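Local coordinates for protein bacterioferritin (Mycobacterium tuberculosis, PDB 3UOI) that probably stores iron, oxidising Fe(2+) to Fe(3+) with dioxygen at ferroxidase centres and laying it down as a mineral core inside a hollow 24-subunit shell, at residues A[58-63]-A[119-124]; A[10-15]-A[108-113]; A[23-28]-A[74-79]. All blocks are in the same frame, centred on the assembly; numbering follows the deposited sequence.

Interaction 1. Residues A[58-63]-A[119-124]; sequences EEITDR and AVLLEK. With HEM (protoporphyrin IX containing Fe), chain B.
R63 NE, at the end of a side chain whose base packs on L121, bonds to S118 OG; NH1 forms a salt bridge with E130 of a neighbouring subunit, and NH2 makes a weak, long ion pair with D115. With CG anti to the backbone N (chi1 -164°) and the chain bent at chi2, R63 touches residues 119-124 through its aliphatic root, CB lying 4.0 Å from L121 CD2. The two side chains slide past each other in opposite directions. That same methyl, L121 CD2, also reaches I60 CG1 at 4.0 Å, here with the side chains crossing at about a right angle. The other branch touches a carboxylate, L121 CD1 standing 4.2 Å from E59 OE1. The axes of the two short segments approach to 11.1 Å and run nearly antiparallel (172°), so one leucine spans a rather wide gap, as between neighbouring helices of the ferritin bundle. On another side of helix 40-66, E58 OE1 approaches the heme methyl CMD to 3.1 Å, while OE2 takes salt bridges from K32 and R47 of a second subunit. No hydrogen bond joins the two segments: their contact is van der Waals, and the R63-S118 bond beside it adds a polar tie.

Interaction 2. Residues A[10-15]-A[108-113]; sequences LRLLNE and VMCREK
The CA atoms of L12 and C110, 8.9 Å apart, are the nearest CA pair between one turn of helix 7-36 and the last turn of helix 85-112, which here run in opposite directions. A single leucine branch carries the contact. L12 has CG anti to its own N (chi1 163°), which sends CD2 across the gap to meet two sulfur-containing side chains. It lies 3.5 Å from C110 SG and 3.8 Å from M109 CE. L12 and M109 reach toward each other tip to tip; M109 leaves its helix with CG anti to N, and the bends at chi2 (-89°) and chi3 point the terminal methyl at the leucine, CE also lying 4.2 Å from L12 CB. C110 takes the short route, its SG meeting the leucine methyl directly. All three groups are apolar in this setting, and no hydrogen bond links the segments.

Helix 85-112 stops at once beyond the contact. K113 is the first residue to leave helical angles, although its N still bonds to M109 O at 3.0 Å; its NZ forms a salt bridge with D8, a second tie to the start of helix 7-36. Helix 116-146 closes the same core, with L122 packing on L12 and A119 on C110. L12 and C110 are thus buried at this end of the bundle, with M109 at its margin, between antiparallel neighbours as in the four-helix bundle of the ferritin fold.

Interaction 3. Residues A[23-28]-A[74-79]; sequences AINQYF and QRIGSL. With HEM (protoporphyrin IX containing Fe), chain B.
A water, not a direct hydrogen bond, links Q26 to the extended segment: it donates to Q26 OE1 at 2.6 Å and to S78 O at 2.9 Å. The glutamine chain is extended, with CG anti to the backbone N (chi1 -176°), which carries its amide out to the loop. OE1 also accepts a hydrogen bond from R80 N, and NE2 donates to D92, so both ends of the amide are held; OE1 lies 3.6 Å from L79 CA. L79 rests over the helix, its CD1 4.2 Å from N25 CB and about as far from Q26 CB. I76 crosses N25 at about a right angle, CD1 4.0 Å from N25 ND2, an amide nitrogen that bonds to Y73 O of a second subunit. Residues 74-79 belong to the long crossover that, in the ferritin fold, joins the second and third bundle helices along the outside. The adjoining face of helix 7-36 lines the heme pocket, N25 belonging to both. There the heme methyl CMB sits over the centre of the F28 ring, 3.4 Å from F28 CE2, a CH-pi contact. I24 CD1 lies 4.0 Å from the heme methyl CMC.

Overall arrangement
The chain order is 10-15, 23-28, 58-63, 74-79, 108-113, 119-124, so interactions 1 and 2 alternate, as do 1 and 3, while both halves of 3 fall between those of 2. Interactions 1 and 2, with centres about 11 Å apart at one end of the bundle, touch through the E123-R111 salt bridge and the packing of I60 on L13, bringing all four long helices together. Interaction 3, centred about 18 Å from the centre of interaction 1 and about 21 Å from that of interaction 2, shares helix 7-36 with interaction 2 and touches it through a probable, weak hydrogen bond from R75 NH2 to N14 O. Interactions 1 and 3 both meet heme and a second subunit.

Interaction 1. Residues A[58-63]-A[119-124]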
loop_
_atom_site.group_PDB
_atom_site.type_symbol
_atom_site.label_atom_id
_atom_site.label_comp_id
_atom_site.label_asym_id
_atom_site.label_seq_id
_atom_site.Cartn_x
_atom_site.Cartn_y
_atom_site.Cartn_z
ATOM N N GLU A 58 18.065 39.808 -9.930
ATOM C CA GLU A 58 17.526 39.181 -11.126
ATOM C C GLU A 58 16.212 39.822 -11.557
ATOM O O GLU A 58 16.001 40.052 -12.694
ATOM C CB GLU A 58 17.283 37.699 -10.902
ATOM C CG GLU A 58 16.508 37.002 -12.004
ATOM C CD GLU A 58 16.647 35.491 -12.005
ATOM O OE1 GLU A 58 16.920 34.929 -10.975
ATOM O OE2 GLU A 58 16.473 34.889 -13.035
ATOM N N GLU A 59 15.340 40.107 -10.625
ATOM C CA GLU A 59 14.075 40.701 -10.976
ATOM C C GLU A 59 14.233 42.054 -11.656
ATOM O O GLU A 59 13.613 42.305 -12.636
ATOM C CB GLU A 59 13.138 40.729 -9.782
ATOM C CG GLU A 59 12.789 39.327 -9.395
ATOM C CD GLU A 59 11.910 39.164 -8.203
ATOM O OE1 GLU A 59 11.151 40.057 -7.834
ATOM O OE2 GLU A 59 11.965 38.072 -7.655
ATOM N N ILE A 60 15.102 42.878 -11.131
ATOM C CA ILE A 60 15.345 44.190 -11.735
ATOM C C ILE A 60 15.940 44.033 -13.120
ATOM O O ILE A 60 15.589 44.730 -14.038
ATOM C CB ILE A 60 16.226 45.086 -10.859
ATOM C CG1 ILE A 60 15.488 45.453 -9.616
ATOM C CG2 ILE A 60 16.558 46.331 -11.511
ATOM C CD1 ILE A 60 16.338 45.649 -8.429
ATOM N N THR A 61 16.815 43.060 -13.234
ATOM C CA THR A 61 17.472 42.786 -14.477
ATOM C C THR A 61 16.488 42.505 -15.596
ATOM O O THR A 61 16.654 43.022 -16.635
ATOM C CB THR A 61 18.423 41.617 -14.329
ATOM O OG1 THR A 61 19.311 41.897 -13.273
ATOM C CG2 THR A 61 19.196 41.415 -15.593
ATOM N N ASP A 62 15.458 41.711 -15.327
ATOM C CA ASP A 62 14.404 41.371 -16.265
ATOM C C ASP A 62 13.642 42.655 -16.614
ATOM O O ASP A 62 13.267 42.834 -17.714
ATOM C CB ASP A 62 13.350 40.419 -15.663
ATOM C CG ASP A 62 13.844 39.025 -15.361
ATOM O OD1 ASP A 62 14.729 38.574 -16.005
ATOM O OD2 ASP A 62 13.292 38.386 -14.499
ATOM N N ARG A 63 13.381 43.506 -15.629
ATOM C CA ARG A 63 12.622 44.723 -15.885
ATOM C C ARG A 63 13.370 45.647 -16.858
ATOM O O ARG A 63 12.810 46.136 -17.778
ATOM C CB ARG A 63 12.263 45.428 -14.567
ATOM C CG ARG A 63 11.196 46.463 -14.603
ATOM C CD ARG A 63 9.861 46.043 -15.229
ATOM N NE ARG A 63 9.134 47.200 -15.744
ATOM C CZ ARG A 63 8.154 47.208 -16.616
ATOM N NH1 ARG A 63 7.687 46.120 -17.101
ATOM N NH2 ARG A 63 7.638 48.357 -16.973
ATOM N N ALA A 119 7.204 50.765 -10.764
ATOM C CA ALA A 119 6.937 51.274 -9.451
ATOM C C ALA A 119 6.564 50.073 -8.583
ATOM O O ALA A 119 6.955 50.017 -7.471
ATOM C CB ALA A 119 5.861 52.254 -9.458
ATOM N N VAL A 120 5.797 49.148 -9.138
ATOM C CA VAL A 120 5.330 47.999 -8.388
ATOM C C VAL A 120 6.461 47.100 -7.940
ATOM O O VAL A 120 6.552 46.719 -6.818
ATOM C CB VAL A 120 4.160 47.241 -9.055
ATOM C CG1 VAL A 120 3.843 45.982 -8.328
ATOM C CG2 VAL A 120 2.952 48.086 -9.045
ATOM N N LEU A 121 7.392 46.879 -8.815
ATOM C CA LEU A 121 8.542 46.143 -8.423
ATOM C C LEU A 121 9.318 46.855 -7.275
ATOM O O LEU A 121 9.749 46.245 -6.363
ATOM C CB LEU A 121 9.425 45.942 -9.625
ATOM C CG LEU A 121 10.837 45.457 -9.384
ATOM C CD1 LEU A 121 10.831 44.154 -8.750
ATOM C CD2 LEU A 121 11.592 45.436 -10.605
ATOM N N LEU A 122 9.467 48.158 -7.368
ATOM C CA LEU A 122 10.187 48.904 -6.382
ATOM C C LEU A 122 9.432 48.885 -5.076
ATOM O O LEU A 122 10.004 48.895 -4.036
ATOM C CB LEU A 122 10.535 50.261 -6.898
ATOM C CG LEU A 122 11.358 50.181 -8.180
ATOM C CD1 LEU A 122 11.624 51.465 -8.793
ATOM C CD2 LEU A 122 12.634 49.455 -7.978
ATOM N N GLU A 123 8.123 48.859 -5.185
ATOM C CA GLU A 123 7.235 48.831 -4.056
ATOM C C GLU A 123 7.446 47.567 -3.217
ATOM O O GLU A 123 7.515 47.607 -2.001
ATOM C CB GLU A 123 5.786 48.960 -4.498
ATOM C CG GLU A 123 5.267 50.370 -4.501
ATOM C CD GLU A 123 3.866 50.513 -5.028
ATOM O OE1 GLU A 123 3.145 49.532 -5.095
ATOM O OE2 GLU A 123 3.516 51.611 -5.403
ATOM N N LYS A 124 7.580 46.456 -3.910
ATOM C CA LYS A 124 7.881 45.188 -3.265
ATOM C C LYS A 124 9.216 45.169 -2.563
ATOM O O LYS A 124 9.306 44.741 -1.456
ATOM C CB LYS A 124 7.715 44.035 -4.260
ATOM C CG LYS A 124 6.346 43.984 -4.722
ATOM C CD LYS A 124 6.007 43.014 -5.760
ATOM C CE LYS A 124 4.529 42.770 -5.695
ATOM N NZ LYS A 124 3.851 42.425 -6.951
HETATM C CHA HEM B . 22.029 31.078 -5.802
HETATM C CHB HEM B . 26.384 32.383 -4.230
HETATM C CHC HEM B . 26.107 36.351 -6.966
HETATM C CHD HEM B . 21.834 34.961 -8.751
HETATM C C1A HEM B . 23.291 30.972 -5.257
HETATM C C2A HEM B . 23.938 29.811 -4.690
HETATM C C3A HEM B . 25.145 30.216 -4.245
HETATM C C4A HEM B . 25.292 31.600 -4.515
HETATM C CMA HEM B . 26.251 29.385 -3.579
HETATM C CAA HEM B . 23.262 28.410 -4.652
HETATM C CBA HEM B . 23.030 27.973 -6.106
HETATM C CGA HEM B . 23.410 26.537 -6.444
HETATM O O1A HEM B . 23.694 26.191 -7.651
HETATM O O2A HEM B . 23.418 25.701 -5.499
HETATM C C1B HEM B . 26.674 33.615 -4.792
HETATM C C2B HEM B . 27.794 34.480 -4.437
HETATM C C3B HEM B . 27.738 35.565 -5.200
HETATM C C4B HEM B . 26.555 35.428 -6.048
HETATM C CMB HEM B . 28.913 34.199 -3.398
HETATM C CAB HEM B . 28.791 36.708 -5.107
HETATM C CBB HEM B . 28.550 37.902 -5.634
HETATM C C1C HEM B . 24.937 36.362 -7.714
HETATM C C2C HEM B . 24.469 37.452 -8.566
HETATM C C3C HEM B . 23.292 37.031 -9.076
HETATM C C4C HEM B . 22.949 35.731 -8.512
HETATM C CMC HEM B . 25.219 38.788 -8.834
HETATM C CAC HEM B . 22.384 37.775 -10.055
HETATM C CBC HEM B . 21.111 37.365 -10.060
HETATM C C1D HEM B . 21.467 33.836 -8.054
HETATM C C2D HEM B . 20.169 33.224 -8.136
HETATM C C3D HEM B . 20.272 32.028 -7.209
HETATM C C4D HEM B . 21.581 32.043 -6.690
HETATM C CMD HEM B . 18.959 33.645 -9.035
HETATM C CAD HEM B . 19.232 30.970 -6.900
HETATM C CBD HEM B . 18.284 31.610 -5.900
HETATM C CGD HEM B . 17.353 30.515 -5.466
HETATM O O1D HEM B . 17.804 29.332 -5.348
HETATM O O2D HEM B . 16.168 30.832 -5.257
HETATM N NA HEM B . 24.146 32.022 -5.100
HETATM N NB HEM B . 25.912 34.225 -5.761
HETATM N NC HEM B . 23.976 35.372 -7.730
HETATM N ND HEM B . 22.286 33.182 -7.149
HETATM FE FE HEM B . 23.994 33.719 -6.463
#

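Interaction 2. Residues A[10-15]-A[108-113]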
loop_
_atom_site.group_PDB
_atom_site.type_symbol
_atom_site.label_atom_id
_atom_site.label_comp_id
_atom_site.label_asym_id
_atom_site.label_seq_id
_atom_site.Cartn_x
_atom_site.Cartn_y
_atom_site.Cartn_z
ATOM N N LEU A 10 15.025 54.148 -15.887
ATOM C CA LEU A 10 16.113 53.242 -16.118
ATOM C C LEU A 10 17.331 53.566 -15.266
ATOM O O LEU A 10 17.895 52.712 -14.687
ATOM C CB LEU A 10 16.443 53.168 -17.591
ATOM C CG LEU A 10 15.522 52.311 -18.463
ATOM C CD1 LEU A 10 15.883 52.417 -19.905
ATOM C CD2 LEU A 10 15.491 50.843 -18.024
ATOM N N ARG A 11 17.682 54.809 -15.124
ATOM C CA ARG A 11 18.770 55.133 -14.242
ATOM C C ARG A 11 18.428 54.660 -12.838
ATOM O O ARG A 11 19.263 54.220 -12.119
ATOM C CB ARG A 11 18.994 56.640 -14.190
ATOM C CG ARG A 11 20.375 57.050 -13.821
ATOM C CD ARG A 11 20.749 58.393 -14.378
ATOM N NE ARG A 11 19.762 59.351 -13.980
ATOM C CZ ARG A 11 18.817 59.846 -14.754
ATOM N NH1 ARG A 11 18.725 59.520 -16.035
ATOM N NH2 ARG A 11 17.955 60.682 -14.227
ATOM N N LEU A 12 17.185 54.828 -12.468
ATOM C CA LEU A 12 16.751 54.516 -11.129
ATOM C C LEU A 12 16.903 53.023 -10.873
ATOM O O LEU A 12 17.350 52.613 -9.848
ATOM C CB LEU A 12 15.325 54.985 -10.935
ATOM C CG LEU A 12 14.570 54.408 -9.769
ATOM C CD1 LEU A 12 15.064 54.983 -8.556
ATOM C CD2 LEU A 12 13.188 54.697 -9.934
ATOM N N LEU A 13 16.504 52.262 -11.866
ATOM C CA LEU A 13 16.550 50.846 -11.849
ATOM C C LEU A 13 17.966 50.374 -11.763
ATOM O O LEU A 13 18.270 49.570 -10.949
ATOM C CB LEU A 13 15.820 50.276 -13.075
ATOM C CG LEU A 13 14.280 50.276 -13.040
ATOM C CD1 LEU A 13 13.586 49.787 -14.284
ATOM C CD2 LEU A 13 13.779 49.551 -11.856
ATOM N N ASN A 14 18.832 50.931 -12.578
ATOM C CA ASN A 14 20.235 50.566 -12.579
ATOM C C ASN A 14 20.934 50.925 -11.282
ATOM O O ASN A 14 21.816 50.276 -10.869
ATOM C CB ASN A 14 20.991 51.068 -13.785
ATOM C CG ASN A 14 21.023 50.089 -14.872
ATOM O OD1 ASN A 14 21.516 49.011 -14.709
ATOM N ND2 ASN A 14 20.519 50.460 -16.000
ATOM N N GLU A 15 20.484 52.008 -10.699
ATOM C CA GLU A 15 20.991 52.444 -9.443
ATOM C C GLU A 15 20.670 51.417 -8.379
ATOM O O GLU A 15 21.465 51.117 -7.573
ATOM C CB GLU A 15 20.339 53.756 -9.052
ATOM C CG GLU A 15 21.122 54.958 -9.361
ATOM C CD GLU A 15 20.474 56.184 -8.821
ATOM O OE1 GLU A 15 20.026 56.987 -9.622
ATOM O OE2 GLU A 15 20.415 56.325 -7.596
ATOM N N VAL A 108 7.562 57.386 -6.499
ATOM C CA VAL A 108 6.717 58.469 -6.894
ATOM C C VAL A 108 7.116 58.907 -8.281
ATOM O O VAL A 108 6.285 59.107 -9.107
ATOM C CB VAL A 108 6.770 59.620 -5.949
ATOM C CG1 VAL A 108 6.085 60.795 -6.558
ATOM C CG2 VAL A 108 6.109 59.249 -4.713
ATOM N N MET A 109 8.407 58.993 -8.535
ATOM C CA MET A 109 8.803 59.401 -9.866
ATOM C C MET A 109 8.312 58.419 -10.926
ATOM O O MET A 109 7.761 58.814 -11.896
ATOM C CB MET A 109 10.279 59.591 -9.979
ATOM C CG MET A 109 10.705 59.950 -11.351
ATOM S SD MET A 109 11.064 58.603 -12.437
ATOM C CE MET A 109 12.484 57.982 -11.669
ATOM N N CYS A 110 8.453 57.128 -10.669
ATOM C CA CYS A 110 8.013 56.126 -11.595
ATOM C C CYS A 110 6.554 56.263 -11.910
ATOM O O CYS A 110 6.207 56.144 -13.029
ATOM C CB CYS A 110 8.251 54.736 -11.050
ATOM S SG CYS A 110 9.884 54.256 -11.091
ATOM N N ARG A 111 5.728 56.509 -10.907
ATOM C CA ARG A 111 4.297 56.695 -11.116
ATOM C C ARG A 111 3.955 57.991 -11.894
ATOM O O ARG A 111 3.095 58.037 -12.702
ATOM C CB ARG A 111 3.505 56.500 -9.846
ATOM C CG ARG A 111 3.554 55.108 -9.350
ATOM C CD ARG A 111 2.779 54.899 -8.088
ATOM N NE ARG A 111 2.640 53.496 -7.786
ATOM C CZ ARG A 111 1.679 52.726 -8.253
ATOM N NH1 ARG A 111 0.740 53.219 -9.002
ATOM N NH2 ARG A 111 1.652 51.469 -7.954
ATOM N N GLU A 112 4.695 59.036 -11.623
ATOM C CA GLU A 112 4.556 60.274 -12.392
ATOM C C GLU A 112 4.908 60.019 -13.879
ATOM O O GLU A 112 4.419 60.679 -14.745
ATOM C CB GLU A 112 5.370 61.408 -11.777
ATOM C CG GLU A 112 4.924 61.741 -10.352
ATOM C CD GLU A 112 5.763 62.793 -9.617
ATOM O OE1 GLU A 112 6.966 62.981 -9.882
ATOM O OE2 GLU A 112 5.201 63.392 -8.712
ATOM N N LYS A 113 5.784 59.065 -14.127
ATOM C CA LYS A 113 6.180 58.722 -15.490
ATOM C C LYS A 113 5.298 57.718 -16.156
ATOM O O LYS A 113 5.646 57.255 -17.170
ATOM C CB LYS A 113 7.572 58.169 -15.539
ATOM C CG LYS A 113 8.506 58.876 -14.718
ATOM C CD LYS A 113 8.501 60.285 -15.058
ATOM C CE LYS A 113 9.711 60.965 -14.521
ATOM N NZ LYS A 113 10.162 61.976 -15.404
#

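Interaction 3. Residues A[23-28]-A[74-79]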
loop_
_atom_site.group_PDB
_atom_site.type_symbol
_atom_site.label_atom_id
_atom_site.label_comp_id
_atom_site.label_asym_id
_atom_site.label_seq_id
_atom_site.Cartn_x
_atom_site.Cartn_y
_atom_site.Cartn_z
ATOM N N ALA A 23 24.788 44.615 -1.919
ATOM C CA ALA A 23 24.143 43.886 -0.835
ATOM C C ALA A 23 24.349 42.356 -0.901
ATOM O O ALA A 23 24.483 41.711 0.105
ATOM C CB ALA A 23 22.732 44.218 -0.735
ATOM N N ILE A 24 24.339 41.812 -2.104
ATOM C CA ILE A 24 24.540 40.409 -2.238
ATOM C C ILE A 24 25.911 40.120 -1.702
ATOM O O ILE A 24 26.065 39.312 -0.818
ATOM C CB ILE A 24 24.536 39.986 -3.702
ATOM C CG1 ILE A 24 23.120 39.965 -4.254
ATOM C CG2 ILE A 24 25.146 38.669 -3.804
ATOM C CD1 ILE A 24 23.034 39.983 -5.660
ATOM N N ASN A 25 26.889 40.872 -2.171
ATOM C CA ASN A 25 28.219 40.661 -1.670
ATOM C C ASN A 25 28.404 40.968 -0.171
ATOM O O ASN A 25 29.054 40.283 0.521
ATOM C CB ASN A 25 29.225 41.420 -2.484
ATOM C CG ASN A 25 29.336 40.911 -3.856
ATOM O OD1 ASN A 25 28.440 40.337 -4.331
ATOM N ND2 ASN A 25 30.449 41.117 -4.484
ATOM N N GLN A 26 27.825 42.033 0.292
ATOM C CA GLN A 26 28.041 42.325 1.672
ATOM C C GLN A 26 27.403 41.276 2.516
ATOM O O GLN A 26 28.035 40.774 3.385
ATOM C CB GLN A 26 27.604 43.735 2.042
ATOM C CG GLN A 26 27.858 44.193 3.462
ATOM C CD GLN A 26 27.514 45.632 3.622
ATOM O OE1 GLN A 26 28.073 46.467 2.981
ATOM N NE2 GLN A 26 26.575 45.920 4.479
ATOM N N TYR A 27 26.170 40.926 2.193
ATOM C CA TYR A 27 25.418 39.974 2.959
ATOM C C TYR A 27 26.048 38.597 2.922
ATOM O O TYR A 27 26.132 37.933 3.900
ATOM C CB TYR A 27 23.926 39.917 2.555
ATOM C CG TYR A 27 23.080 41.189 2.768
ATOM C CD1 TYR A 27 23.538 42.247 3.495
ATOM C CD2 TYR A 27 21.838 41.314 2.229
ATOM C CE1 TYR A 27 22.789 43.401 3.658
ATOM C CE2 TYR A 27 21.078 42.479 2.405
ATOM C CZ TYR A 27 21.566 43.528 3.111
ATOM O OH TYR A 27 20.837 44.704 3.300
ATOM N N PHE A 28 26.499 38.208 1.761
ATOM C CA PHE A 28 27.074 36.877 1.658
ATOM C C PHE A 28 28.321 36.720 2.474
ATOM O O PHE A 28 28.379 35.853 3.276
ATOM C CB PHE A 28 27.409 36.499 0.219
ATOM C CG PHE A 28 27.671 35.019 0.016
ATOM C CD1 PHE A 28 26.626 34.124 -0.178
ATOM C CD2 PHE A 28 28.945 34.517 0.013
ATOM C CE1 PHE A 28 26.866 32.777 -0.381
ATOM C CE2 PHE A 28 29.164 33.152 -0.186
ATOM C CZ PHE A 28 28.124 32.306 -0.384
ATOM N N GLN A 74 28.625 45.802 -14.064
ATOM C CA GLN A 74 29.964 46.307 -13.826
ATOM C C GLN A 74 30.163 47.095 -12.542
ATOM O O GLN A 74 31.114 46.930 -11.844
ATOM C CB GLN A 74 30.456 47.081 -15.054
ATOM C CG GLN A 74 31.909 47.483 -15.073
ATOM C CD GLN A 74 32.876 46.316 -15.287
ATOM O OE1 GLN A 74 33.181 45.947 -16.406
ATOM N NE2 GLN A 74 33.325 45.731 -14.207
ATOM N N ARG A 75 29.231 47.977 -12.284
ATOM C CA ARG A 75 29.303 48.876 -11.191
ATOM C C ARG A 75 29.038 48.222 -9.862
ATOM O O ARG A 75 28.121 47.482 -9.722
ATOM C CB ARG A 75 28.321 49.984 -11.457
ATOM C CG ARG A 75 28.294 51.099 -10.496
ATOM C CD ARG A 75 27.564 52.224 -11.086
ATOM N NE ARG A 75 26.161 52.004 -11.011
ATOM C CZ ARG A 75 25.253 52.769 -11.579
ATOM N NH1 ARG A 75 25.618 53.813 -12.280
ATOM N NH2 ARG A 75 23.980 52.472 -11.448
ATOM N N ILE A 76 29.872 48.543 -8.892
ATOM C CA ILE A 76 29.678 48.071 -7.545
ATOM C C ILE A 76 29.783 49.135 -6.511
ATOM O O ILE A 76 30.646 49.930 -6.552
ATOM C CB ILE A 76 30.653 46.983 -7.143
ATOM C CG1 ILE A 76 30.146 46.281 -5.905
ATOM C CG2 ILE A 76 31.980 47.558 -6.849
ATOM C CD1 ILE A 76 30.476 44.892 -5.890
ATOM N N GLY A 77 28.921 49.050 -5.536
ATOM C CA GLY A 77 28.905 49.968 -4.415
ATOM C C GLY A 77 29.979 49.744 -3.367
ATOM O O GLY A 77 30.706 48.852 -3.448
ATOM N N SER A 78 30.067 50.592 -2.372
ATOM C CA SER A 78 31.086 50.393 -1.364
ATOM C C SER A 78 30.576 49.574 -0.176
ATOM O O SER A 78 29.642 49.935 0.474
ATOM C CB SER A 78 31.735 51.705 -0.916
ATOM O OG SER A 78 32.483 52.321 -1.922
ATOM N N LEU A 79 31.235 48.453 0.044
ATOM C CA LEU A 79 30.986 47.545 1.135
ATOM C C LEU A 79 31.400 48.066 2.528
ATOM O O LEU A 79 32.392 48.707 2.678
ATOM C CB LEU A 79 31.733 46.252 0.848
ATOM C CG LEU A 79 31.277 45.019 0.043
ATOM C CD1 LEU A 79 30.191 45.204 -0.971
ATOM C CD2 LEU A 79 32.461 44.385 -0.588
HETATM C CHA HEM B . 22.029 31.078 -5.802
HETATM C CHB HEM B . 26.384 32.383 -4.230
HETATM C CHC HEM B . 26.107 36.351 -6.966
HETATM C CHD HEM B . 21.834 34.961 -8.751
HETATM C C1A HEM B . 23.291 30.972 -5.257
HETATM C C2A HEM B . 23.938 29.811 -4.690
HETATM C C3A HEM B . 25.145 30.216 -4.245
HETATM C C4A HEM B . 25.292 31.600 -4.515
HETATM C CMA HEM B . 26.251 29.385 -3.579
HETATM C CAA HEM B . 23.262 28.410 -4.652
HETATM C CBA HEM B . 23.030 27.973 -6.106
HETATM C CGA HEM B . 23.410 26.537 -6.444
HETATM O O1A HEM B . 23.694 26.191 -7.651
HETATM O O2A HEM B . 23.418 25.701 -5.499
HETATM C C1B HEM B . 26.674 33.615 -4.792
HETATM C C2B HEM B . 27.794 34.480 -4.437
HETATM C C3B HEM B . 27.738 35.565 -5.200
HETATM C C4B HEM B . 26.555 35.428 -6.048
HETATM C CMB HEM B . 28.913 34.199 -3.398
HETATM C CAB HEM B . 28.791 36.708 -5.107
HETATM C CBB HEM B . 28.550 37.902 -5.634
HETATM C C1C HEM B . 24.937 36.362 -7.714
HETATM C C2C HEM B . 24.469 37.452 -8.566
HETATM C C3C HEM B . 23.292 37.031 -9.076
HETATM C C4C HEM B . 22.949 35.731 -8.512
HETATM C CMC HEM B . 25.219 38.788 -8.834
HETATM C CAC HEM B . 22.384 37.775 -10.055
HETATM C CBC HEM B . 21.111 37.365 -10.060
HETATM C C1D HEM B . 21.467 33.836 -8.054
HETATM C C2D HEM B . 20.169 33.224 -8.136
HETATM C C3D HEM B . 20.272 32.028 -7.209
HETATM C C4D HEM B . 21.581 32.043 -6.690
HETATM C CMD HEM B . 18.959 33.645 -9.035
HETATM C CAD HEM B . 19.232 30.970 -6.900
HETATM C CBD HEM B . 18.284 31.610 -5.900
HETATM C CGD HEM B . 17.353 30.515 -5.466
HETATM O O1D HEM B . 17.804 29.332 -5.348
HETATM O O2D HEM B . 16.168 30.832 -5.257
HETATM N NA HEM B . 24.146 32.022 -5.100
HETATM N NB HEM B . 25.912 34.225 -5.761
HETATM N NC HEM B . 23.976 35.372 -7.730
HETATM N ND HEM B . 22.286 33.182 -7.149
HETATM FE FE HEM B . 23.994 33.719 -6.463
HETATM O O HOH W 1 27.564 48.894 2.266
#